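PDB 2QL3: probable transcriptional regulator, LysR family protein from Rhodococcus sp., which probably binds DNA and regulates transcription as a LysR-type factor, this chain being its C-terminal effector-binding domain. Local coordinates for residues 80-85 / 169-174. Sequence-based numbering, arbitrary orientation.
Sequences MVVLGA and VVVKPI
Where the end of strand 69-84 meets strand 169-173, the flat peptide groups of Val81 and Leu83 meet those of Lys172 and Val170 edge to edge, N-H to C=O, with Val82, Val169 and Val171 on one face of the sheet and Val81, Leu83, Val170 and Lys172 on the other. The strands run antiparallel, at 152°, and each hydrogen-bonded pair closes a two-bond ring. Lys172 N meets Val81 O almost straight (2.7 Å, 173° at the hydrogen), whereas Val81 N reaches Lys172 O on a more bent path; Leu83 and Val170 exchange two bonds of nearly equal bend. This pairing belongs to the mixed sheet of the LysR substrate-binding domain, a periplasmic-binding-protein fold, and strand 69-84 also pairs with strand 152-154, whose Thr152 and Leu154 touch Val82. Beta-branched valines suit such extended backbone, their paired methyls spreading over the sheet. Val82 CG1 presses tightly on Val169 CG1, 3.5 Å away, and lies alongside Val171 CG2. With CG1 set opposite its own backbone N (chi1 168°), Val171 turns that methyl to Met80, a selenomethionine whose bent chain brings SE within 3.4 Å of it. Cutting Val171 back to an alanine would probably deprive the selenium of this neighbour and open a gap beside Val82. Across the other face, Lys172 CD crosses Leu83 CD2 at 3.8 Å. Farther along, Ile174 sets CG1 3.7 Å from Val81 CG2.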
loop_
_atom_site.group_PDB
_atom_site.type_symbol
_atom_site.label_atom_id
_atom_site.label_comp_id
_atom_site.label_asym_id
_atom_site.label_seq_id
_atom_site.Cartn_x
_atom_site.Cartn_y
_atom_site.Cartn_z
HETATM N N MSE A 80 5.572 5.262 16.468
HETATM C CA MSE A 80 4.867 4.355 17.387
HETATM C C MSE A 80 5.128 2.866 17.079
HETATM O O MSE A 80 5.439 2.467 15.958
HETATM C CB MSE A 80 3.363 4.624 17.390
HETATM C CG MSE A 80 2.620 4.186 16.120
HETATM SE SE MSE A 80 1.110 5.407 15.662
HETATM C CE MSE A 80 2.008 6.837 14.656
ATOM N N VAL A 81 5.063 2.067 18.128
ATOM C CA VAL A 81 5.110 0.626 17.989
ATOM C C VAL A 81 3.708 0.111 17.656
ATOM O O VAL A 81 2.733 0.658 18.159
ATOM C CB VAL A 81 5.725 -0.059 19.294
ATOM C CG1 VAL A 81 5.381 -1.509 19.353
ATOM C CG2 VAL A 81 7.236 0.073 19.210
ATOM N N VAL A 82 3.637 -0.907 16.780
ATOM C CA VAL A 82 2.386 -1.521 16.427
ATOM C C VAL A 82 2.559 -2.986 16.644
ATOM O O VAL A 82 3.559 -3.573 16.206
ATOM C CB VAL A 82 1.910 -1.126 14.965
ATOM C CG1 VAL A 82 0.481 -1.574 14.712
ATOM C CG2 VAL A 82 2.039 0.385 14.722
ATOM N N LEU A 83 1.607 -3.565 17.385
ATOM C CA LEU A 83 1.601 -4.970 17.826
ATOM C C LEU A 83 0.295 -5.627 17.382
ATOM O O LEU A 83 -0.738 -4.942 17.143
ATOM C CB LEU A 83 1.563 -5.031 19.344
ATOM C CG LEU A 83 2.842 -4.906 20.180
ATOM C CD1 LEU A 83 4.109 -4.579 19.394
ATOM C CD2 LEU A 83 2.631 -4.077 21.447
ATOM N N GLY A 84 0.351 -6.944 17.245
ATOM C CA GLY A 84 -0.838 -7.758 17.093
ATOM C C GLY A 84 -1.428 -7.960 18.481
ATOM O O GLY A 84 -0.715 -7.861 19.491
ATOM N N ALA A 85 -2.724 -8.241 18.515
ATOM C CA ALA A 85 -3.489 -8.328 19.761
ATOM C C ALA A 85 -3.039 -9.471 20.687
ATOM O O ALA A 85 -3.248 -9.389 21.892
ATOM C CB ALA A 85 -4.967 -8.454 19.465
ATOM N N VAL A 169 -5.043 -4.023 15.388
ATOM C CA VAL A 169 -3.670 -3.743 15.582
ATOM C C VAL A 169 -3.651 -2.903 16.864
ATOM O O VAL A 169 -4.618 -2.185 17.170
ATOM C CB VAL A 169 -3.227 -3.044 14.298
ATOM C CG1 VAL A 169 -3.003 -1.585 14.466
ATOM C CG2 VAL A 169 -2.212 -3.902 13.511
ATOM N N VAL A 170 -2.567 -3.011 17.623
ATOM C CA VAL A 170 -2.451 -2.363 18.907
ATOM C C VAL A 170 -1.243 -1.449 18.851
ATOM O O VAL A 170 -0.092 -1.897 18.703
ATOM C CB VAL A 170 -2.290 -3.370 20.075
ATOM C CG1 VAL A 170 -2.150 -2.587 21.451
ATOM C CG2 VAL A 170 -3.449 -4.412 20.092
ATOM N N VAL A 171 -1.535 -0.156 18.985
ATOM C CA VAL A 171 -0.597 0.928 18.684
ATOM C C VAL A 171 -0.151 1.435 20.029
ATOM O O VAL A 171 -0.965 1.737 20.900
ATOM C CB VAL A 171 -1.324 2.029 17.813
ATOM C CG1 VAL A 171 -0.542 3.271 17.719
ATOM C CG2 VAL A 171 -1.621 1.483 16.399
ATOM N N LYS A 172 1.162 1.474 20.246
ATOM C CA LYS A 172 1.682 1.967 21.505
ATOM C C LYS A 172 2.766 3.017 21.342
ATOM O O LYS A 172 3.629 2.885 20.426
ATOM C CB LYS A 172 2.219 0.790 22.321
ATOM C CG LYS A 172 1.177 -0.251 22.563
ATOM C CD LYS A 172 1.587 -1.154 23.644
ATOM C CE LYS A 172 0.592 -1.039 24.751
ATOM N NZ LYS A 172 -0.243 -2.251 24.682
ATOM N N PRO A 173 2.758 4.043 22.241
ATOM C CA PRO A 173 3.847 5.019 22.260
ATOM C C PRO A 173 5.150 4.373 22.775
ATOM O O PRO A 173 5.110 3.427 23.540
ATOM C CB PRO A 173 3.380 6.080 23.285
ATOM C CG PRO A 173 1.988 5.701 23.725
ATOM C CD PRO A 173 1.767 4.271 23.315
ATOM N N ILE A 174 6.273 4.915 22.327
ATOM C CA ILE A 174 7.623 4.548 22.748
ATOM C C ILE A 174 8.198 5.520 23.799
ATOM O O ILE A 174 7.991 6.717 23.730
ATOM C CB ILE A 174 8.575 4.490 21.498
ATOM C CG1 ILE A 174 8.000 3.524 20.434
ATOM C CG2 ILE A 174 10.026 4.120 21.951
ATOM C CD1 ILE A 174 8.183 3.917 18.938
#